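Local coordinates for protein endoglucanase EG-II (Hypocrea jecorina, PDB 3QR3) that hydrolyses internal beta-1,4-glucosidic bonds of cellulose as an endoglucanase, through a TIM-barrel catalytic domain of glycoside hydrolase family 5, at residues A[2-15]-A[284-298]. Numbering follows the deposited sequence.
Sequences GVRFAGVNIAGFDF and SDVYLGYVGWGAGSF
Closure of the TIM barrel rests on this seam, where the first strand, 5-11, pairs in parallel with the last, 287-296. Phe5 N donates to Leu288 O, and alternating backbone bonds continue to Asn9 N and Gly292 O (2.7 Å). Between Val8 and Ile10 the register slips by one residue, a beta bulge within which the peptide bond from Trp293 to Gly294 is cis; pairing resumes with Ala295 N to Asn9 O at 2.8 Å.

The side chain of Asn9 bridges the strands at this irregular site. Its ND2 lies 3.0 Å from Gly292 O, which is in the amide plane, although the donor stands 57° above the carbonyl plane; Gly292 O thus accepts two bonds from one residue. Thr259 O also takes a bond from ND2 and Arg61 NH1 donates to OD1, so the amide is fixed in rotation. Asn9 CG meets the edge of the Trp293 ring at CE3 (3.3 Å), the amide and ring planes 59° apart. Asp14 OD2 reaches the same ring's edge in plane, 3.6 Å from CH2, while Asp14 OD1 accepts from Gly12 N.

Beyond, Phe15 turns its edge to the face of Phe298, planes at 54°. Near the strand starts, Ala6 CA sits over the Tyr290 ring face, 4.3 Å from its centroid, and Val3 CG2 touches CD2 of Tyr290 (3.7 Å).

Tyr290 and Val3 pack outward on helix 267-281, while strand 59-64 flanks 5-11 and strand 256-261 flanks 287-296.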
ATOM      1  N   GLY A   2      -0.321 -12.283  16.776  1.00 29.90           N
ATOM      2  CA  GLY A   2      -0.389 -12.048  15.342  1.00 25.35           C
ATOM      3  C   GLY A   2       0.212 -10.704  14.968  1.00 28.71           C
ATOM      4  O   GLY A   2       0.557  -9.908  15.846  1.00 21.77           O
ATOM      5  N   VAL A   3       0.336 -10.440  13.668  1.00 20.74           N
ATOM      6  CA  VAL A   3       0.894  -9.175  13.224  1.00 18.07           C
ATOM      7  C   VAL A   3       0.024  -8.042  13.734  1.00 20.03           C
ATOM      8  O   VAL A   3      -1.175  -8.206  13.956  1.00 21.81           O
ATOM      9  CB  VAL A   3       0.995  -9.094  11.694  1.00 13.45           C
ATOM     10  CG1 VAL A   3       1.933 -10.185  11.169  1.00 14.43           C
ATOM     11  CG2 VAL A   3      -0.400  -9.221  11.063  1.00 17.84           C
ATOM     12  N   ARG A   4       0.625  -6.883  13.921  1.00 15.33           N
ATOM     13  CA  ARG A   4      -0.123  -5.761  14.466  1.00 17.14           C
ATOM     14  C   ARG A   4      -1.249  -5.271  13.544  1.00 25.61           C
ATOM     15  O   ARG A   4      -2.356  -4.978  14.000  1.00 24.49           O
ATOM     16  CB  ARG A   4       0.842  -4.628  14.795  1.00 24.78           C
ATOM     17  CG  ARG A   4       0.196  -3.433  15.439  1.00 30.24           C
ATOM     18  CD  ARG A   4       1.232  -2.428  15.903  1.00 26.35           C
ATOM     19  NE  ARG A   4       0.570  -1.196  16.302  1.00 25.21           N
ATOM     20  CZ  ARG A   4       1.189  -0.050  16.525  1.00 32.02           C
ATOM     21  NH1 ARG A   4       2.508   0.032  16.391  1.00 26.48           N
ATOM     22  NH2 ARG A   4       0.480   1.011  16.885  1.00 30.96           N
ATOM     23  N   PHE A   5      -0.970  -5.196  12.244  1.00 18.84           N
ATOM     24  CA  PHE A   5      -1.902  -4.597  11.308  1.00 22.12           C
ATOM     25  C   PHE A   5      -2.465  -5.594  10.302  1.00 19.73           C
ATOM     26  O   PHE A   5      -1.732  -6.352   9.671  1.00 22.70           O
ATOM     27  CB  PHE A   5      -1.240  -3.417  10.593  1.00 23.72           C
ATOM     28  CG  PHE A   5      -0.804  -2.319  11.521  1.00 21.48           C
ATOM     29  CD1 PHE A   5      -1.733  -1.665  12.318  1.00 21.02           C
ATOM     30  CD2 PHE A   5       0.522  -1.927  11.586  1.00 21.54           C
ATOM     31  CE1 PHE A   5      -1.349  -0.656  13.166  1.00 23.01           C
ATOM     32  CE2 PHE A   5       0.920  -0.911  12.436  1.00 21.23           C
ATOM     33  CZ  PHE A   5      -0.015  -0.275  13.228  1.00 23.06           C
ATOM     34  N   ALA A   6      -3.788  -5.604  10.193  1.00 18.85           N
ATOM     35  CA  ALA A   6      -4.490  -6.430   9.226  1.00 20.20           C
ATOM     36  C   ALA A   6      -5.490  -5.512   8.568  1.00 19.64           C
ATOM     37  O   ALA A   6      -6.200  -4.782   9.260  1.00 18.42           O
ATOM     38  CB  ALA A   6      -5.223  -7.571   9.917  1.00 25.78           C
ATOM     39  N   GLY A   7      -5.533  -5.522   7.241  1.00 17.03           N
ATOM     40  CA  GLY A   7      -6.485  -4.688   6.536  1.00 18.93           C
ATOM     41  C   GLY A   7      -6.502  -4.950   5.051  1.00 16.88           C
ATOM     42  O   GLY A   7      -6.082  -6.018   4.583  1.00 13.24           O
ATOM     43  N   VAL A   8      -6.986  -3.962   4.304  1.00 15.98           N
ATOM     44  CA  VAL A   8      -7.202  -4.126   2.878  1.00 16.50           C
ATOM     45  C   VAL A   8      -6.955  -2.818   2.137  1.00 17.54           C
ATOM     46  O   VAL A   8      -7.011  -1.728   2.715  1.00 17.57           O
ATOM     47  CB  VAL A   8      -8.636  -4.583   2.574  1.00 18.44           C
ATOM     48  CG1 VAL A   8      -8.998  -5.822   3.398  1.00 22.45           C
ATOM     49  CG2 VAL A   8      -9.592  -3.456   2.868  1.00 24.60           C
ATOM     50  N   ASN A   9      -6.655  -2.945   0.854  1.00 14.29           N
ATOM     51  CA  ASN A   9      -6.556  -1.803  -0.041  1.00 13.51           C
ATOM     52  C   ASN A   9      -7.944  -1.348  -0.470  1.00 20.18           C
ATOM     53  O   ASN A   9      -8.736  -2.163  -0.936  1.00 19.72           O
ATOM     54  CB  ASN A   9      -5.779  -2.215  -1.278  1.00 17.05           C
ATOM     55  CG  ASN A   9      -4.283  -2.224  -1.045  1.00 18.19           C
ATOM     56  OD1 ASN A   9      -3.615  -1.244  -1.332  1.00 15.18           O
ATOM     57  ND2 ASN A   9      -3.759  -3.329  -0.524  1.00 13.23           N
ATOM     58  N   ILE A  10      -8.232  -0.060  -0.285  1.00 18.54           N
ATOM     59  CA  ILE A  10      -9.493   0.554  -0.706  1.00 18.03           C
ATOM     60  C   ILE A  10      -9.190   1.352  -1.966  1.00 18.50           C
ATOM     61  O   ILE A  10      -8.841   2.525  -1.895  1.00 14.91           O
ATOM     62  CB  ILE A  10     -10.036   1.501   0.388  1.00 17.33           C
ATOM     63  CG1 ILE A  10     -10.066   0.779   1.743  1.00 11.76           C
ATOM     64  CG2 ILE A  10     -11.427   2.032   0.013  1.00 18.11           C
ATOM     65  CD1 ILE A  10     -11.085  -0.366   1.806  1.00 14.51           C
ATOM     66  N   ALA A  11      -9.294   0.691  -3.114  1.00 18.67           N
ATOM     67  CA  ALA A  11      -8.798   1.236  -4.378  1.00 22.33           C
ATOM     68  C   ALA A  11      -9.820   2.118  -5.108  1.00 17.98           C
ATOM     69  O   ALA A  11     -11.008   2.109  -4.789  1.00 19.29           O
ATOM     70  CB  ALA A  11      -8.322   0.093  -5.292  1.00 15.66           C
ATOM     71  N   GLY A  12      -9.347   2.864  -6.105  1.00 17.28           N
ATOM     72  CA  GLY A  12     -10.219   3.703  -6.911  1.00 15.59           C
ATOM     73  C   GLY A  12      -9.605   5.039  -7.300  1.00 19.77           C
ATOM     74  O   GLY A  12      -9.718   5.473  -8.462  1.00 17.94           O
ATOM     75  N   PHE A  13      -8.951   5.704  -6.349  1.00 18.04           N
ATOM     76  CA  PHE A  13      -8.241   6.948  -6.673  1.00 14.84           C
ATOM     77  C   PHE A  13      -7.075   6.645  -7.625  1.00 23.88           C
ATOM     78  O   PHE A  13      -6.452   7.557  -8.194  1.00 19.02           O
ATOM     79  CB  PHE A  13      -7.737   7.666  -5.416  1.00 17.83           C
ATOM     80  CG  PHE A  13      -8.759   8.588  -4.767  1.00 15.62           C
ATOM     81  CD1 PHE A  13      -9.026   9.835  -5.300  1.00 15.66           C
ATOM     82  CD2 PHE A  13      -9.401   8.218  -3.595  1.00 18.25           C
ATOM     83  CE1 PHE A  13      -9.942  10.692  -4.691  1.00 14.34           C
ATOM     84  CE2 PHE A  13     -10.321   9.062  -2.984  1.00 16.45           C
ATOM     85  CZ  PHE A  13     -10.593  10.305  -3.544  1.00 22.20           C
ATOM     86  N   ASP A  14      -6.796   5.360  -7.813  1.00 16.43           N
ATOM     87  CA  ASP A  14      -5.707   4.938  -8.685  1.00 18.83           C
ATOM     88  C   ASP A  14      -6.192   4.331  -9.999  1.00 18.25           C
ATOM     89  O   ASP A  14      -5.378   3.924 -10.832  1.00 19.32           O
ATOM     90  CB  ASP A  14      -4.862   3.891  -7.973  1.00 19.44           C
ATOM     91  CG  ASP A  14      -5.675   2.683  -7.589  1.00 19.90           C
ATOM     92  OD1 ASP A  14      -6.801   2.881  -7.088  1.00 18.70           O
ATOM     93  OD2 ASP A  14      -5.210   1.546  -7.801  1.00 24.34           O
ATOM     94  N   PHE A  15      -7.502   4.223 -10.190  1.00 19.35           N
ATOM     95  CA  PHE A  15      -7.979   3.683 -11.456  1.00 14.93           C
ATOM     96  C   PHE A  15      -7.512   4.632 -12.547  1.00 22.10           C
ATOM     97  O   PHE A  15      -7.549   5.847 -12.378  1.00 18.22           O
ATOM     98  CB  PHE A  15      -9.493   3.519 -11.459  1.00 14.71           C
ATOM     99  CG  PHE A  15      -9.967   2.348 -10.645  1.00 25.60           C
ATOM    100  CD1 PHE A  15      -9.102   1.715  -9.766  1.00 19.11           C
ATOM    101  CD2 PHE A  15     -11.273   1.886 -10.748  1.00 19.95           C
ATOM    102  CE1 PHE A  15      -9.522   0.641  -9.011  1.00 20.00           C
ATOM    103  CE2 PHE A  15     -11.703   0.806  -9.990  1.00 19.02           C
ATOM    104  CZ  PHE A  15     -10.833   0.190  -9.119  1.00 20.16           C
ATOM    105  N   SER A 284       5.478 -12.282  13.978  1.00 20.29           N
ATOM    106  CA  SER A 284       4.964 -10.923  14.138  1.00 17.53           C
ATOM    107  C   SER A 284       5.971  -9.997  14.780  1.00 18.32           C
ATOM    108  O   SER A 284       5.697  -8.813  14.951  1.00 20.23           O
ATOM    109  CB  SER A 284       3.671 -10.922  14.967  1.00 22.61           C
ATOM    110  OG  SER A 284       3.908 -11.394  16.287  1.00 24.92           O
ATOM    111  N   ASP A 285       7.130 -10.532  15.156  1.00 21.11           N
ATOM    112  CA  ASP A 285       8.210  -9.669  15.626  1.00 25.92           C
ATOM    113  C   ASP A 285       8.837  -8.901  14.454  1.00 21.12           C
ATOM    114  O   ASP A 285       9.247  -7.755  14.600  1.00 23.12           O
ATOM    115  CB  ASP A 285       9.273 -10.456  16.415  1.00 23.26           C
ATOM    116  CG  ASP A 285       9.977 -11.513  15.577  1.00 25.92           C
ATOM    117  OD1 ASP A 285       9.307 -12.221  14.797  1.00 21.25           O
ATOM    118  OD2 ASP A 285      11.210 -11.648  15.718  1.00 26.43           O
ATOM    119  N   VAL A 286       8.902  -9.538  13.290  1.00 16.93           N
ATOM    120  CA  VAL A 286       9.465  -8.885  12.101  1.00 19.38           C
ATOM    121  C   VAL A 286       8.409  -8.415  11.088  1.00 18.75           C
ATOM    122  O   VAL A 286       8.649  -7.483  10.311  1.00 21.68           O
ATOM    123  CB  VAL A 286      10.514  -9.785  11.405  1.00 18.61           C
ATOM    124  CG1 VAL A 286      11.662 -10.096  12.372  1.00 19.58           C
ATOM    125  CG2 VAL A 286       9.875 -11.075  10.914  1.00 18.24           C
ATOM    126  N   TYR A 287       7.243  -9.053  11.079  1.00 16.59           N
ATOM    127  CA  TYR A 287       6.168  -8.586  10.197  1.00 19.90           C
ATOM    128  C   TYR A 287       5.166  -7.724  10.961  1.00 20.18           C
ATOM    129  O   TYR A 287       4.604  -8.157  11.967  1.00 20.05           O
ATOM    130  CB  TYR A 287       5.478  -9.755   9.489  1.00 15.33           C
ATOM    131  CG  TYR A 287       6.402 -10.491   8.551  1.00 14.99           C
ATOM    132  CD1 TYR A 287       6.967  -9.839   7.462  1.00 14.77           C
ATOM    133  CD2 TYR A 287       6.729 -11.823   8.761  1.00 16.76           C
ATOM    134  CE1 TYR A 287       7.822 -10.492   6.601  1.00 15.84           C
ATOM    135  CE2 TYR A 287       7.595 -12.489   7.904  1.00 16.37           C
ATOM    136  CZ  TYR A 287       8.142 -11.809   6.826  1.00 19.93           C
ATOM    137  OH  TYR A 287       8.996 -12.446   5.958  1.00 21.11           O
ATOM    138  N   LEU A 288       4.963  -6.497  10.483  1.00 14.96           N
ATOM    139  CA  LEU A 288       4.075  -5.540  11.144  1.00 17.36           C
ATOM    140  C   LEU A 288       2.626  -5.689  10.706  1.00 17.20           C
ATOM    141  O   LEU A 288       1.714  -5.248  11.397  1.00 17.80           O
ATOM    142  CB  LEU A 288       4.528  -4.099  10.873  1.00 19.10           C
ATOM    143  CG  LEU A 288       5.441  -3.474  11.923  1.00 30.75           C
ATOM    144  CD1 LEU A 288       5.836  -2.054  11.515  1.00 29.54           C
ATOM    145  CD2 LEU A 288       4.756  -3.471  13.275  1.00 28.49           C
ATOM    146  N   GLY A 289       2.410  -6.296   9.544  1.00 17.82           N
ATOM    147  CA  GLY A 289       1.052  -6.463   9.067  1.00 23.48           C
ATOM    148  C   GLY A 289       0.914  -6.972   7.650  1.00 19.89           C
ATOM    149  O   GLY A 289       1.901  -7.180   6.940  1.00 16.34           O
ATOM    150  N   TYR A 290      -0.331  -7.197   7.250  1.00 17.46           N
ATOM    151  CA  TYR A 290      -0.652  -7.583   5.878  1.00 19.94           C
ATOM    152  C   TYR A 290      -1.860  -6.792   5.403  1.00 18.70           C
ATOM    153  O   TYR A 290      -2.748  -6.463   6.197  1.00 15.49           O
ATOM    154  CB  TYR A 290      -0.931  -9.087   5.764  1.00 16.31           C
ATOM    155  CG  TYR A 290      -2.109  -9.573   6.585  1.00 23.32           C
ATOM    156  CD1 TYR A 290      -3.414  -9.483   6.104  1.00 22.67           C
ATOM    157  CD2 TYR A 290      -1.910 -10.134   7.840  1.00 21.82           C
ATOM    158  CE1 TYR A 290      -4.495  -9.938   6.867  1.00 22.43           C
ATOM    159  CE2 TYR A 290      -2.971 -10.586   8.605  1.00 19.78           C
ATOM    160  CZ  TYR A 290      -4.259 -10.491   8.119  1.00 26.65           C
ATOM    161  OH  TYR A 290      -5.298 -10.953   8.902  1.00 18.91           O
ATOM    162  N   VAL A 291      -1.889  -6.486   4.110  1.00 13.88           N
ATOM    163  CA  VAL A 291      -2.990  -5.729   3.518  1.00 15.37           C
ATOM    164  C   VAL A 291      -3.468  -6.392   2.227  1.00 17.50           C
ATOM    165  O   VAL A 291      -2.712  -6.523   1.272  1.00 17.86           O
ATOM    166  CB  VAL A 291      -2.575  -4.270   3.209  1.00 17.48           C
ATOM    167  CG1 VAL A 291      -3.797  -3.430   2.848  1.00 14.25           C
ATOM    168  CG2 VAL A 291      -1.843  -3.654   4.404  1.00 15.77           C
ATOM    169  N   GLY A 292      -4.726  -6.806   2.196  1.00 15.74           N
ATOM    170  CA  GLY A 292      -5.257  -7.530   1.052  1.00 17.43           C
ATOM    171  C   GLY A 292      -5.544  -6.618  -0.124  1.00 16.24           C
ATOM    172  O   GLY A 292      -5.825  -5.434   0.063  1.00 14.70           O
ATOM    173  N   TRP A 293      -5.452  -7.171  -1.334  1.00 17.29           N
ATOM    174  CA  TRP A 293      -5.845  -6.477  -2.569  1.00 15.72           C
ATOM    175  C   TRP A 293      -6.947  -7.286  -3.268  1.00 18.66           C
ATOM    176  O   TRP A 293      -6.739  -8.455  -3.589  1.00 21.61           O
ATOM    177  CB  TRP A 293      -4.639  -6.333  -3.516  1.00 17.79           C
ATOM    178  CG  TRP A 293      -4.961  -5.558  -4.784  1.00 16.75           C
ATOM    179  CD1 TRP A 293      -5.496  -6.060  -5.940  1.00 19.18           C
ATOM    180  CD2 TRP A 293      -4.776  -4.151  -5.009  1.00 19.65           C
ATOM    181  NE1 TRP A 293      -5.658  -5.054  -6.865  1.00 21.46           N
ATOM    182  CE2 TRP A 293      -5.225  -3.872  -6.321  1.00 19.36           C
ATOM    183  CE3 TRP A 293      -4.283  -3.098  -4.226  1.00 17.33           C
ATOM    184  CZ2 TRP A 293      -5.192  -2.586  -6.871  1.00 19.24           C
ATOM    185  CZ3 TRP A 293      -4.237  -1.824  -4.775  1.00 18.86           C
ATOM    186  CH2 TRP A 293      -4.697  -1.577  -6.086  1.00 19.79           C
ATOM    187  N   GLY A 294      -8.114  -6.685  -3.512  1.00 22.21           N
ATOM    188  CA  GLY A 294      -8.386  -5.290  -3.208  1.00 19.23           C
ATOM    189  C   GLY A 294      -9.883  -5.032  -3.102  1.00 21.75           C
ATOM    190  O   GLY A 294     -10.695  -5.752  -3.690  1.00 20.63           O
ATOM    191  N   ALA A 295     -10.253  -4.014  -2.330  1.00 22.02           N
ATOM    192  CA  ALA A 295     -11.655  -3.624  -2.187  1.00 21.97           C
ATOM    193  C   ALA A 295     -11.813  -2.181  -2.678  1.00 20.24           C
ATOM    194  O   ALA A 295     -11.096  -1.755  -3.586  1.00 16.65           O
ATOM    195  CB  ALA A 295     -12.118  -3.779  -0.729  1.00 14.60           C
ATOM    196  N   GLY A 296     -12.723  -1.421  -2.077  1.00 17.54           N
ATOM    197  CA  GLY A 296     -12.969  -0.065  -2.530  1.00 12.51           C
ATOM    198  C   GLY A 296     -13.841  -0.123  -3.779  1.00 17.70           C
ATOM    199  O   GLY A 296     -14.941  -0.679  -3.740  1.00 19.94           O
ATOM    200  N   SER A 297     -13.340   0.417  -4.888  1.00 17.10           N
ATOM    201  CA  SER A 297     -14.132   0.549  -6.113  1.00 17.22           C
ATOM    202  C   SER A 297     -14.147  -0.704  -6.996  1.00 15.87           C
ATOM    203  O   SER A 297     -14.828  -0.732  -8.016  1.00 22.03           O
ATOM    204  CB  SER A 297     -13.692   1.779  -6.917  1.00 17.22           C
ATOM    205  OG  SER A 297     -14.017   2.978  -6.223  1.00 17.88           O
ATOM    206  N   PHE A 298     -13.419  -1.742  -6.600  1.00 17.13           N
ATOM    207  CA  PHE A 298     -13.554  -3.041  -7.262  1.00 20.34           C
ATOM    208  C   PHE A 298     -14.921  -3.622  -6.928  1.00 21.79           C
ATOM    209  O   PHE A 298     -15.423  -3.422  -5.823  1.00 23.99           O
ATOM    210  CB  PHE A 298     -12.465  -4.015  -6.816  1.00 13.96           C
ATOM    211  CG  PHE A 298     -11.090  -3.682  -7.333  1.00 17.01           C
ATOM    212  CD1 PHE A 298     -10.799  -3.786  -8.681  1.00 18.43           C
ATOM    213  CD2 PHE A 298     -10.076  -3.306  -6.454  1.00 20.54           C
ATOM    214  CE1 PHE A 298      -9.534  -3.494  -9.159  1.00 24.14           C
ATOM    215  CE2 PHE A 298      -8.804  -3.020  -6.916  1.00 17.76           C
ATOM    216  CZ  PHE A 298      -8.531  -3.104  -8.274  1.00 23.43           C
TER
HETATM  217  O   HOH W   1       3.454  -7.035  14.238  1.00 17.26           O